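Local coordinates for decapping and exoribonuclease protein 1 (Kluyveromyces lactis, PDB 4GPS) that removes NAD caps and N7-methylguanosine caps from RNA 5' ends and degrades RNA in the 5'-3' direction, using a divalent metal cation, at residues A[290-295]-A[325-330]; A[110-115]-A[281-286]; A[77-82]-A[344-349]; A[133-138]-A[336-341]. All coordinates share one frame; numbering follows the deposited sequence.

Overall arrangement
Interaction 1 supplies Glu293 and Ile294 to the metal site and interaction 2 supplies Asp282; their centres lie about 10 Å apart, and Asp282 OD2 accepts a hydrogen bond from Ile294 N at 2.9 Å. The strand 325-331 of interaction 1 pairs in turn with the strand 338-344, which carries interaction 4 near one end and runs at the other into the helix start of interaction 3. Interaction 3 is a surface contact and interaction 4 a partly buried one, their centres about 27 Å apart. Interaction 2 also touches interaction 4, where Arg113 packs on the ring of Phe134.

Interaction 1 (A[290-295]-A[325-330]); sequences TYTEIK and DLLIGF
A first torsion of -61° at Thr292 sends its methyl CG2 away from the backbone N, and one of 177° at Leu327 does the same for CG. The two side chains then meet at a slant on the same face of the sheet, with Thr292 CG2 3.6 Å from Leu327 CB. Nearby, Thr290 brings CG2 to within 3.6 Å of Asp325 OD2, an oxygen whose charge is met by a salt bridge to Lys345. The other face carries Glu293, Lys295, Leu326 and Ile328. There CD2 of Leu326 lies against the backbone of Glu293, 3.6 Å from Glu293 O and 4.0 Å from Glu293 CB, and Ile328 CG1 lies 4.1 Å from Lys295 CB. Leu326 and Ile328 also pack on Met314 of helix 305-319, which lies on this face.

Between the two faces runs an unbroken parallel ladder of five backbone hydrogen bonds, from Asp325 N to Tyr291 O at 2.8 Å through to Gly329 N to Lys295 O at 2.9 Å. It fixes Glu293, Ile294 and Lys295 in consecutive positions, their side chains alternating between the faces. The Glu293 carboxylate is salt-bridged through OE2 to NH1 of Arg182. Glu293 and Ile294 bind the divalent cation; Lys295, which comes close to a bound citrate, probably contacts substrate. Glu-Ile-Lys is the (D/E)XK part of the PD-(D/E)XK motif, set on a strand followed by a helix and a parallel strand, as in this nuclease core.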
loop_
_atom_site.group_PDB
_atom_site.type_symbol
_atom_site.label_atom_id
_atom_site.label_comp_id
_atom_site.label_asym_id
_atom_site.label_seq_id
_atom_site.Cartn_x
_atom_site.Cartn_y
_atom_site.Cartn_z
ATOM N N THR A 290 12.446 -3.675 12.176
ATOM C CA THR A 290 11.897 -3.545 10.852
ATOM C C THR A 290 10.384 -3.729 10.869
ATOM O O THR A 290 9.859 -4.706 11.415
ATOM C CB THR A 290 12.555 -4.625 9.945
ATOM O OG1 THR A 290 13.968 -4.364 9.846
ATOM C CG2 THR A 290 11.910 -4.666 8.557
ATOM N N TYR A 291 9.674 -2.778 10.293
ATOM C CA TYR A 291 8.232 -2.942 10.216
ATOM C C TYR A 291 7.962 -4.267 9.498
ATOM O O TYR A 291 8.683 -4.636 8.568
ATOM C CB TYR A 291 7.616 -1.793 9.425
ATOM C CG TYR A 291 7.596 -0.504 10.181
ATOM C CD1 TYR A 291 7.081 -0.452 11.484
ATOM C CD2 TYR A 291 8.032 0.683 9.581
ATOM C CE1 TYR A 291 6.991 0.754 12.177
ATOM C CE2 TYR A 291 7.944 1.896 10.259
ATOM C CZ TYR A 291 7.421 1.929 11.551
ATOM O OH TYR A 291 7.293 3.137 12.178
ATOM N N THR A 292 6.925 -4.970 9.938
ATOM C CA THR A 292 6.543 -6.268 9.381
ATOM C C THR A 292 5.018 -6.269 9.120
ATOM O O THR A 292 4.208 -6.165 10.047
ATOM C CB THR A 292 6.939 -7.380 10.377
ATOM O OG1 THR A 292 8.362 -7.327 10.563
ATOM C CG2 THR A 292 6.509 -8.790 9.862
ATOM N N GLU A 293 4.649 -6.342 7.842
ATOM C CA GLU A 293 3.258 -6.319 7.411
ATOM C C GLU A 293 2.806 -7.773 7.250
ATOM O O GLU A 293 3.424 -8.572 6.533
ATOM C CB GLU A 293 3.129 -5.537 6.094
ATOM C CG GLU A 293 3.914 -4.224 6.127
ATOM C CD GLU A 293 3.281 -3.116 5.320
ATOM O OE1 GLU A 293 2.067 -2.896 5.482
ATOM O OE2 GLU A 293 3.991 -2.455 4.535
ATOM N N ILE A 294 1.732 -8.088 7.961
ATOM C CA ILE A 294 1.146 -9.410 8.034
ATOM C C ILE A 294 0.026 -9.639 7.007
ATOM O O ILE A 294 -0.912 -8.844 6.890
ATOM C CB ILE A 294 0.624 -9.615 9.470
ATOM C CG1 ILE A 294 1.807 -9.408 10.428
ATOM C CG2 ILE A 294 -0.063 -10.992 9.631
ATOM C CD1 ILE A 294 1.453 -9.537 11.863
ATOM N N LYS A 295 0.154 -10.727 6.255
ATOM C CA LYS A 295 -0.833 -11.087 5.232
ATOM C C LYS A 295 -1.318 -12.521 5.468
ATOM O O LYS A 295 -0.527 -13.426 5.794
ATOM C CB LYS A 295 -0.230 -10.972 3.816
ATOM C CG LYS A 295 0.116 -9.564 3.378
ATOM C CD LYS A 295 -1.140 -8.706 3.199
ATOM C CE LYS A 295 -0.792 -7.321 2.766
ATOM N NZ LYS A 295 -1.987 -6.472 2.614
ATOM N N ASP A 325 9.272 -5.497 5.964
ATOM C CA ASP A 325 9.262 -6.886 5.526
ATOM C C ASP A 325 7.841 -7.405 5.551
ATOM O O ASP A 325 6.945 -6.788 6.146
ATOM C CB ASP A 325 10.152 -7.761 6.415
ATOM C CG ASP A 325 11.632 -7.554 6.133
ATOM O OD1 ASP A 325 11.977 -7.072 5.030
ATOM O OD2 ASP A 325 12.460 -7.885 7.004
ATOM N N LEU A 326 7.633 -8.530 4.883
ATOM C CA LEU A 326 6.332 -9.157 4.855
ATOM C C LEU A 326 6.430 -10.457 5.604
ATOM O O LEU A 326 7.472 -11.101 5.609
ATOM C CB LEU A 326 5.912 -9.465 3.426
ATOM C CG LEU A 326 5.441 -8.285 2.595
ATOM C CD1 LEU A 326 5.489 -8.609 1.112
ATOM C CD2 LEU A 326 4.046 -7.966 2.990
ATOM N N LEU A 327 5.335 -10.826 6.247
ATOM C CA LEU A 327 5.225 -12.086 6.958
ATOM C C LEU A 327 3.864 -12.657 6.513
ATOM O O LEU A 327 2.802 -12.045 6.704
ATOM C CB LEU A 327 5.256 -11.882 8.471
ATOM C CG LEU A 327 5.077 -13.172 9.288
ATOM C CD1 LEU A 327 6.217 -14.180 8.953
ATOM C CD2 LEU A 327 5.050 -12.820 10.813
ATOM N N ILE A 328 3.902 -13.814 5.881
ATOM C CA ILE A 328 2.691 -14.410 5.388
ATOM C C ILE A 328 2.306 -15.669 6.147
ATOM O O ILE A 328 3.149 -16.531 6.450
ATOM C CB ILE A 328 2.844 -14.716 3.903
ATOM C CG1 ILE A 328 2.958 -13.390 3.162
ATOM C CG2 ILE A 328 1.681 -15.597 3.396
ATOM C CD1 ILE A 328 3.091 -13.531 1.665
ATOM N N GLY A 329 1.030 -15.736 6.498
ATOM C CA GLY A 329 0.512 -16.900 7.185
ATOM C C GLY A 329 -0.371 -17.653 6.200
ATOM O O GLY A 329 -1.433 -17.155 5.807
ATOM N N PHE A 330 0.072 -18.829 5.776
ATOM C CA PHE A 330 -0.704 -19.617 4.829
ATOM C C PHE A 330 -1.579 -20.555 5.615
ATOM O O PHE A 330 -1.124 -21.218 6.548
ATOM C CB PHE A 330 0.214 -20.421 3.904
ATOM C CG PHE A 330 1.119 -19.575 3.058
ATOM C CD1 PHE A 330 2.393 -19.256 3.484
ATOM C CD2 PHE A 330 0.711 -19.130 1.807
ATOM C CE1 PHE A 330 3.256 -18.503 2.667
ATOM C CE2 PHE A 330 1.567 -18.376 0.992
ATOM C CZ PHE A 330 2.839 -18.068 1.430
#

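Interaction 2 (A[110-115]-A[281-286]); sequences PRLRPE and MDSINT
Asp282 sets its carbonyl O 3.3 Å from CB of Pro110, while its side chain turns away toward the metal site, where OD2 accepts a hydrogen bond from Ile294 N. At Ser283 the chain passes close to the same proline, and CA gives a C-H...O contact to Pro110 O at 3.2 Å. Its OG, hydrogen-bonded to Thr292 O, lies 3.6 Å from Leu112 CD1.

Ile284 carries both backbone bonds of the contact: its N donates to Pro110 O at 2.8 Å, and its O accepts from Leu112 N at 2.8 Å. Its CD1 lies 3.2 Å from Pro110 O and 3.9 Å from Pro110 CD. Next, Asn285 offers CB to CD2 of Leu112; the leucine reaches it with CG anti to the backbone N (chi1 -176°), and its branch also packs on Cys117 and Ile120 of helix 114-122. Thr286 ends the series by laying CG2 over one face of the Arg111 guanidinium, off-centre, 3.4 Å from NH1.

The Arg111-Ile284 pairing is a single beta bridge. It ties the segment leading into helix 114-122 to strand 273-285 next to Asp282, the metal-binding aspartate of a PD-(D/E)XK active site.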
loop_
_atom_site.group_PDB
_atom_site.type_symbol
_atom_site.label_atom_id
_atom_site.label_comp_id
_atom_site.label_asym_id
_atom_site.label_seq_id
_atom_site.Cartn_x
_atom_site.Cartn_y
_atom_site.Cartn_z
ATOM N N PRO A 110 3.336 -1.521 17.786
ATOM C CA PRO A 110 2.857 -2.897 18.004
ATOM C C PRO A 110 4.050 -3.850 17.814
ATOM O O PRO A 110 4.742 -3.813 16.787
ATOM C CB PRO A 110 1.782 -3.095 16.915
ATOM C CG PRO A 110 1.396 -1.712 16.536
ATOM C CD PRO A 110 2.713 -0.929 16.596
ATOM N N ARG A 111 4.290 -4.703 18.801
ATOM C CA ARG A 111 5.406 -5.617 18.719
ATOM C C ARG A 111 5.015 -6.963 18.147
ATOM O O ARG A 111 4.028 -7.554 18.538
ATOM C CB ARG A 111 6.033 -5.805 20.115
ATOM C CG ARG A 111 6.570 -4.512 20.740
ATOM C CD ARG A 111 6.681 -4.592 22.283
ATOM N NE ARG A 111 7.615 -5.633 22.720
ATOM C CZ ARG A 111 8.943 -5.510 22.775
ATOM N NH1 ARG A 111 9.548 -4.376 22.430
ATOM N NH2 ARG A 111 9.674 -6.546 23.162
ATOM N N LEU A 112 5.789 -7.425 17.184
ATOM C CA LEU A 112 5.579 -8.742 16.611
ATOM C C LEU A 112 6.076 -9.659 17.738
ATOM O O LEU A 112 7.156 -9.420 18.316
ATOM C CB LEU A 112 6.467 -8.912 15.376
ATOM C CG LEU A 112 6.313 -10.208 14.595
ATOM C CD1 LEU A 112 4.917 -10.264 13.930
ATOM C CD2 LEU A 112 7.416 -10.297 13.549
ATOM N N ARG A 113 5.307 -10.688 18.064
ATOM C CA ARG A 113 5.693 -11.605 19.138
ATOM C C ARG A 113 7.128 -12.092 19.050
ATOM O O ARG A 113 7.619 -12.400 17.971
ATOM C CB ARG A 113 4.758 -12.785 19.154
ATOM C CG ARG A 113 3.433 -12.418 19.730
ATOM C CD ARG A 113 3.154 -13.308 20.883
ATOM N NE ARG A 113 1.961 -14.088 20.626
ATOM C CZ ARG A 113 1.792 -15.317 21.080
ATOM N NH1 ARG A 113 2.752 -15.868 21.801
ATOM N NH2 ARG A 113 0.681 -15.991 20.800
ATOM N N PRO A 114 7.828 -12.172 20.191
ATOM C CA PRO A 114 9.227 -12.632 20.143
ATOM C C PRO A 114 9.460 -14.064 19.611
ATOM O O PRO A 114 10.436 -14.317 18.901
ATOM C CB PRO A 114 9.725 -12.408 21.582
ATOM C CG PRO A 114 8.465 -12.442 22.412
ATOM C CD PRO A 114 7.438 -11.755 21.552
ATOM N N GLU A 115 8.557 -14.984 19.932
ATOM C CA GLU A 115 8.674 -16.356 19.443
ATOM C C GLU A 115 8.653 -16.305 17.917
ATOM O O GLU A 115 9.367 -17.062 17.255
ATOM C CB GLU A 115 7.507 -17.227 19.943
ATOM C CG GLU A 115 7.353 -17.233 21.445
ATOM C CD GLU A 115 6.472 -16.101 21.955
ATOM O OE1 GLU A 115 6.552 -14.972 21.426
ATOM O OE2 GLU A 115 5.696 -16.343 22.902
ATOM N N MET A 281 0.917 0.298 9.947
ATOM C CA MET A 281 1.885 -0.784 10.116
ATOM C C MET A 281 1.332 -1.730 11.162
ATOM O O MET A 281 0.942 -1.297 12.247
ATOM C CB MET A 281 3.226 -0.240 10.603
ATOM C CG MET A 281 3.763 0.899 9.740
ATOM S SD MET A 281 4.420 0.393 8.068
ATOM C CE MET A 281 2.955 0.498 7.107
ATOM N N ASP A 282 1.298 -3.019 10.836
ATOM C CA ASP A 282 0.794 -4.028 11.744
ATOM C C ASP A 282 1.705 -4.271 12.910
ATOM O O ASP A 282 1.240 -4.513 14.019
ATOM C CB ASP A 282 0.620 -5.370 11.043
ATOM C CG ASP A 282 -0.343 -5.320 9.902
ATOM O OD1 ASP A 282 -1.327 -4.549 9.969
ATOM O OD2 ASP A 282 -0.101 -6.077 8.940
ATOM N N SER A 283 3.008 -4.199 12.677
ATOM C CA SER A 283 3.919 -4.482 13.768
ATOM C C SER A 283 5.345 -4.210 13.430
ATOM O O SER A 283 5.683 -3.916 12.277
ATOM C CB SER A 283 3.838 -5.964 14.115
ATOM O OG SER A 283 4.435 -6.755 13.075
ATOM N N ILE A 284 6.187 -4.330 14.453
ATOM C CA ILE A 284 7.630 -4.190 14.283
ATOM C C ILE A 284 8.261 -5.491 14.737
ATOM O O ILE A 284 7.813 -6.097 15.713
ATOM C CB ILE A 284 8.285 -3.119 15.159
ATOM C CG1 ILE A 284 7.748 -1.735 14.817
ATOM C CG2 ILE A 284 9.788 -3.101 14.877
ATOM C CD1 ILE A 284 6.438 -1.404 15.494
ATOM N N ASN A 285 9.270 -5.933 13.995
ATOM C CA ASN A 285 10.034 -7.115 14.357
ATOM C C ASN A 285 11.104 -6.510 15.290
ATOM O O ASN A 285 12.036 -5.816 14.828
ATOM C CB ASN A 285 10.701 -7.721 13.122
ATOM C CG ASN A 285 11.566 -8.906 13.466
ATOM O OD1 ASN A 285 12.303 -8.894 14.464
ATOM N ND2 ASN A 285 11.488 -9.942 12.646
ATOM N N THR A 286 10.958 -6.731 16.594
ATOM C CA THR A 286 11.897 -6.160 17.562
ATOM C C THR A 286 13.380 -6.586 17.425
ATOM O O THR A 286 14.288 -5.832 17.794
ATOM C CB THR A 286 11.396 -6.437 18.962
ATOM O OG1 THR A 286 11.007 -7.813 19.044
ATOM C CG2 THR A 286 10.196 -5.546 19.282
#

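Interaction 3 (A[77-82]-A[344-349]); sequences DKTPKL and YKIQDI
Gln347 lays its terminal amide alongside the loop backbone from Asp77 to Thr79, its side chain and that of Thr79 sliding past each other in opposite directions. Its CG stands anti to the backbone N (chi1 173°), and a bend at the next torsion (61°) swings the amide off the helix toward the loop. As modelled, OE1 is 2.8 Å from Asp77 O and NE2 3.1 Å from Thr79 N; the amide is probably turned over, and in the reverse setting both pairs may be hydrogen bonds. An alanine here removes the amide, which would probably leave the loop backbone at Asp77 and Thr79 without the hold of its polar neighbour and freer to lift from the helix.

Beside the amide the contact turns apolar and looser, Thr79 CG2 lying 4.3 Å from Ile346 CG2. The hydroxyl of Thr79 points elsewhere: OG1 donates to a lone pair of Pro80 O at 3.2 Å and is also hydrogen-bonded to Trp315 NE1. Ile346 rests on the same Trp315, on helix 305-319, so one indole serves both segments.

The helix end itself is well formed. Lys345, the N-cap residue, donates its backbone N to Asp348 OD2 at 2.7 Å, and Ile349 N closes the first turn on Lys345 O. A carboxylate three residues past the N-cap, receiving the N-cap amide, is one half of a capping box, here starting a helix at the protein surface.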
loop_
_atom_site.group_PDB
_atom_site.type_symbol
_atom_site.label_atom_id
_atom_site.label_comp_id
_atom_site.label_asym_id
_atom_site.label_seq_id
_atom_site.Cartn_x
_atom_site.Cartn_y
_atom_site.Cartn_z
ATOM N N ASP A 77 16.844 -8.578 -12.383
ATOM C CA ASP A 77 17.043 -9.243 -11.097
ATOM C C ASP A 77 16.755 -8.451 -9.842
ATOM O O ASP A 77 16.129 -8.975 -8.921
ATOM C CB ASP A 77 18.472 -9.806 -10.996
ATOM C CG ASP A 77 18.786 -10.784 -12.112
ATOM O OD1 ASP A 77 17.839 -11.455 -12.608
ATOM O OD2 ASP A 77 19.975 -10.893 -12.482
ATOM N N LYS A 78 17.249 -7.215 -9.781
ATOM C CA LYS A 78 17.038 -6.380 -8.611
ATOM C C LYS A 78 15.699 -5.643 -8.749
ATOM O O LYS A 78 15.349 -5.130 -9.820
ATOM C CB LYS A 78 18.177 -5.358 -8.451
ATOM C CG LYS A 78 18.199 -4.644 -7.078
ATOM C CD LYS A 78 19.414 -3.731 -6.899
ATOM C CE LYS A 78 19.326 -2.527 -7.852
ATOM N NZ LYS A 78 20.509 -1.584 -7.784
ATOM N N THR A 79 14.957 -5.589 -7.653
ATOM C CA THR A 79 13.682 -4.906 -7.653
ATOM C C THR A 79 13.880 -3.383 -7.828
ATOM O O THR A 79 14.807 -2.812 -7.281
ATOM C CB THR A 79 12.941 -5.183 -6.331
ATOM O OG1 THR A 79 11.721 -4.433 -6.298
ATOM C CG2 THR A 79 13.822 -4.807 -5.132
ATOM N N PRO A 80 13.029 -2.730 -8.632
ATOM C CA PRO A 80 13.172 -1.289 -8.809
ATOM C C PRO A 80 12.572 -0.615 -7.573
ATOM O O PRO A 80 11.909 -1.268 -6.764
ATOM C CB PRO A 80 12.358 -1.022 -10.083
ATOM C CG PRO A 80 11.288 -2.042 -9.993
ATOM C CD PRO A 80 12.075 -3.276 -9.608
ATOM N N LYS A 81 12.833 0.669 -7.385
ATOM C CA LYS A 81 12.231 1.363 -6.243
ATOM C C LYS A 81 11.164 2.311 -6.806
ATOM O O LYS A 81 11.384 2.935 -7.836
ATOM C CB LYS A 81 13.290 2.134 -5.445
ATOM C CG LYS A 81 13.922 1.312 -4.323
ATOM C CD LYS A 81 14.873 2.188 -3.488
ATOM C CE LYS A 81 15.888 1.361 -2.661
ATOM N NZ LYS A 81 15.266 0.611 -1.513
ATOM N N LEU A 82 10.004 2.392 -6.163
ATOM C CA LEU A 82 8.967 3.276 -6.667
ATOM C C LEU A 82 9.288 4.720 -6.311
ATOM O O LEU A 82 9.094 5.633 -7.121
ATOM C CB LEU A 82 7.604 2.873 -6.114
ATOM C CG LEU A 82 7.139 1.492 -6.586
ATOM C CD1 LEU A 82 5.812 1.135 -5.912
ATOM C CD2 LEU A 82 7.003 1.470 -8.124
ATOM N N TYR A 344 9.192 -12.534 4.052
ATOM C CA TYR A 344 9.619 -12.150 2.711
ATOM C C TYR A 344 10.149 -10.758 2.768
ATOM O O TYR A 344 9.537 -9.893 3.394
ATOM C CB TYR A 344 8.454 -12.121 1.716
ATOM C CG TYR A 344 7.859 -13.464 1.361
ATOM C CD1 TYR A 344 8.323 -14.187 0.277
ATOM C CD2 TYR A 344 6.801 -13.986 2.094
ATOM C CE1 TYR A 344 7.740 -15.382 -0.069
ATOM C CE2 TYR A 344 6.223 -15.183 1.758
ATOM C CZ TYR A 344 6.693 -15.878 0.673
ATOM O OH TYR A 344 6.126 -17.093 0.354
ATOM N N LYS A 345 11.292 -10.536 2.139
ATOM C CA LYS A 345 11.814 -9.185 2.046
ATOM C C LYS A 345 11.252 -8.690 0.710
ATOM O O LYS A 345 10.634 -9.485 -0.038
ATOM C CB LYS A 345 13.334 -9.201 2.067
ATOM C CG LYS A 345 13.795 -9.405 3.467
ATOM C CD LYS A 345 15.272 -9.487 3.609
ATOM C CE LYS A 345 15.571 -9.633 5.086
ATOM N NZ LYS A 345 15.019 -8.460 5.830
ATOM N N ILE A 346 11.424 -7.403 0.415
ATOM C CA ILE A 346 10.889 -6.847 -0.826
ATOM C C ILE A 346 11.470 -7.567 -2.052
ATOM O O ILE A 346 10.740 -7.888 -2.997
ATOM C CB ILE A 346 11.174 -5.326 -0.929
ATOM C CG1 ILE A 346 10.455 -4.744 -2.139
ATOM C CG2 ILE A 346 12.674 -5.081 -1.043
ATOM C CD1 ILE A 346 8.990 -4.944 -2.065
ATOM N N GLN A 347 12.774 -7.828 -2.036
ATOM C CA GLN A 347 13.430 -8.534 -3.138
ATOM C C GLN A 347 12.796 -9.926 -3.329
ATOM O O GLN A 347 12.661 -10.406 -4.459
ATOM C CB GLN A 347 14.938 -8.673 -2.851
ATOM C CG GLN A 347 15.688 -9.538 -3.854
ATOM C CD GLN A 347 15.631 -8.987 -5.282
ATOM O OE1 GLN A 347 15.596 -9.764 -6.259
ATOM N NE2 GLN A 347 15.625 -7.641 -5.417
ATOM N N ASP A 348 12.397 -10.565 -2.225
ATOM C CA ASP A 348 11.765 -11.880 -2.296
ATOM C C ASP A 348 10.388 -11.799 -2.976
ATOM O O ASP A 348 10.114 -12.584 -3.906
ATOM C CB ASP A 348 11.623 -12.518 -0.903
ATOM C CG ASP A 348 12.972 -12.672 -0.180
ATOM O OD1 ASP A 348 13.916 -13.244 -0.768
ATOM O OD2 ASP A 348 13.092 -12.223 0.985
ATOM N N ILE A 349 9.511 -10.882 -2.546
ATOM C CA ILE A 349 8.202 -10.802 -3.218
ATOM C C ILE A 349 8.460 -10.462 -4.673
ATOM O O ILE A 349 7.810 -10.998 -5.541
ATOM C CB ILE A 349 7.272 -9.700 -2.694
ATOM C CG1 ILE A 349 6.939 -9.948 -1.248
ATOM C CG2 ILE A 349 5.946 -9.750 -3.462
ATOM C CD1 ILE A 349 6.117 -11.229 -1.073
#

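Interaction 4 (A[133-138]-A[336-341]); sequences SFIGID and NELEQL
Gly136 and Leu338 make the innermost contact: Gly136 N donates to Leu338 O at 2.9 Å, and Leu338 N returns a bond to Ile137 O at 2.9 Å. Around this pair the Leu338 side chain tucks under the loop, CD2 lying 3.4 Å from Phe134 O. Ile135 sets CD1 3.8 Å from Glu339 O and 4.2 Å from Leu338 CG. Farther along, Glu337 lays the face of its carboxylate against Gly136 O, CD 3.4 Å away, and Asp138 OD1 reaches CB of Asn336 at 3.4 Å; CG of Asp138, anti to the backbone N (chi1 -172°), carries it there. An alanine in place of Glu337 would strip the Gly136 carbonyl of its CG and CD cover and would probably leave the Gly136 side of the turn less firmly packed.

What shapes the inner shell is a type II beta turn from Phe134 to Ile137, in which Gly136 adopts a positive phi (112°) that favours glycine. Phe134 anchors the turn on Trp125, their rings nearly parallel, while Leu245 of helix 233-246 backs Phe134, Ile137 and Leu338. On the strand side, Glu339 and Gln340 both pair with Phe330, so the turn docks beside a classic beta bulge.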
loop_
_atom_site.group_PDB
_atom_site.type_symbol
_atom_site.label_atom_id
_atom_site.label_comp_id
_atom_site.label_asym_id
_atom_site.label_seq_id
_atom_site.Cartn_x
_atom_site.Cartn_y
_atom_site.Cartn_z
ATOM N N SER A 133 1.676 -23.229 19.353
ATOM C CA SER A 133 0.933 -22.020 19.735
ATOM C C SER A 133 0.624 -21.168 18.498
ATOM O O SER A 133 -0.025 -20.129 18.604
ATOM C CB SER A 133 1.754 -21.158 20.674
ATOM O OG SER A 133 2.602 -21.968 21.443
ATOM N N PHE A 134 1.131 -21.588 17.343
ATOM C CA PHE A 134 0.909 -20.881 16.092
ATOM C C PHE A 134 0.480 -21.843 14.983
ATOM O O PHE A 134 -0.615 -21.732 14.422
ATOM C CB PHE A 134 2.179 -20.144 15.666
ATOM C CG PHE A 134 2.647 -19.119 16.658
ATOM C CD1 PHE A 134 3.734 -19.373 17.477
ATOM C CD2 PHE A 134 2.002 -17.879 16.763
ATOM C CE1 PHE A 134 4.172 -18.403 18.380
ATOM C CE2 PHE A 134 2.441 -16.899 17.675
ATOM C CZ PHE A 134 3.519 -17.159 18.475
ATOM N N ILE A 135 1.340 -22.801 14.673
ATOM C CA ILE A 135 1.031 -23.757 13.621
ATOM C C ILE A 135 -0.048 -24.775 14.054
ATOM O O ILE A 135 0.131 -25.554 15.005
ATOM C CB ILE A 135 2.318 -24.487 13.197
ATOM C CG1 ILE A 135 3.364 -23.464 12.722
ATOM C CG2 ILE A 135 2.006 -25.500 12.100
ATOM C CD1 ILE A 135 2.918 -22.651 11.482
ATOM N N GLY A 136 -1.175 -24.762 13.360
ATOM C CA GLY A 136 -2.246 -25.694 13.682
ATOM C C GLY A 136 -3.478 -25.010 14.251
ATOM O O GLY A 136 -4.545 -25.605 14.381
ATOM N N ILE A 137 -3.318 -23.741 14.579
ATOM C CA ILE A 137 -4.381 -22.948 15.140
ATOM C C ILE A 137 -5.383 -22.558 14.075
ATOM O O ILE A 137 -5.023 -22.131 12.977
ATOM C CB ILE A 137 -3.771 -21.735 15.832
ATOM C CG1 ILE A 137 -3.125 -22.233 17.126
ATOM C CG2 ILE A 137 -4.814 -20.646 16.079
ATOM C CD1 ILE A 137 -2.514 -21.153 17.956
ATOM N N ASP A 138 -6.650 -22.747 14.398
ATOM C CA ASP A 138 -7.731 -22.434 13.487
ATOM C C ASP A 138 -7.937 -20.926 13.478
ATOM O O ASP A 138 -8.421 -20.374 14.466
ATOM C CB ASP A 138 -9.019 -23.140 13.947
ATOM C CG ASP A 138 -10.153 -23.019 12.930
ATOM O OD1 ASP A 138 -10.005 -23.556 11.816
ATOM O OD2 ASP A 138 -11.190 -22.395 13.227
ATOM N N ASN A 336 -8.794 -24.330 7.602
ATOM C CA ASN A 336 -8.573 -22.966 8.074
ATOM C C ASN A 336 -7.454 -22.893 9.124
ATOM O O ASN A 336 -7.314 -21.892 9.856
ATOM C CB ASN A 336 -9.849 -22.362 8.643
ATOM C CG ASN A 336 -10.817 -21.949 7.558
ATOM O OD1 ASN A 336 -10.491 -21.121 6.681
ATOM N ND2 ASN A 336 -12.016 -22.533 7.598
ATOM N N GLU A 337 -6.642 -23.938 9.205
ATOM C CA GLU A 337 -5.555 -23.888 10.167
ATOM C C GLU A 337 -4.308 -23.225 9.605
ATOM O O GLU A 337 -3.970 -23.447 8.442
ATOM C CB GLU A 337 -5.187 -25.288 10.600
ATOM C CG GLU A 337 -6.269 -25.978 11.359
ATOM C CD GLU A 337 -5.833 -27.342 11.822
ATOM O OE1 GLU A 337 -6.566 -27.943 12.643
ATOM O OE2 GLU A 337 -4.758 -27.810 11.362
ATOM N N LEU A 338 -3.616 -22.434 10.429
ATOM C CA LEU A 338 -2.360 -21.806 10.008
ATOM C C LEU A 338 -1.340 -22.928 9.746
ATOM O O LEU A 338 -0.937 -23.638 10.661
ATOM C CB LEU A 338 -1.840 -20.849 11.098
ATOM C CG LEU A 338 -0.434 -20.243 10.925
ATOM C CD1 LEU A 338 -0.346 -19.429 9.643
ATOM C CD2 LEU A 338 -0.114 -19.339 12.107
ATOM N N GLU A 339 -0.936 -23.102 8.490
ATOM C CA GLU A 339 0.003 -24.177 8.127
ATOM C C GLU A 339 1.457 -23.785 8.041
ATOM O O GLU A 339 2.342 -24.603 8.262
ATOM C CB GLU A 339 -0.360 -24.775 6.776
ATOM C CG GLU A 339 -1.275 -25.955 6.815
ATOM C CD GLU A 339 -1.534 -26.493 5.423
ATOM O OE1 GLU A 339 -2.323 -27.453 5.295
ATOM O OE2 GLU A 339 -0.947 -25.951 4.455
ATOM N N GLN A 340 1.712 -22.534 7.706
ATOM C CA GLN A 340 3.080 -22.101 7.550
ATOM C C GLN A 340 3.182 -20.589 7.652
ATOM O O GLN A 340 2.302 -19.853 7.190
ATOM C CB GLN A 340 3.591 -22.580 6.175
ATOM C CG GLN A 340 4.956 -22.077 5.745
ATOM C CD GLN A 340 5.286 -22.469 4.286
ATOM O OE1 GLN A 340 4.419 -22.971 3.544
ATOM N NE2 GLN A 340 6.530 -22.222 3.868
ATOM N N LEU A 341 4.248 -20.145 8.295
ATOM C CA LEU A 341 4.551 -18.744 8.427
ATOM C C LEU A 341 5.809 -18.563 7.593
ATOM O O LEU A 341 6.757 -19.335 7.737
ATOM C CB LEU A 341 4.882 -18.398 9.868
ATOM C CG LEU A 341 3.740 -18.038 10.789
ATOM C CD1 LEU A 341 4.328 -17.659 12.160
ATOM C CD2 LEU A 341 2.958 -16.889 10.185
#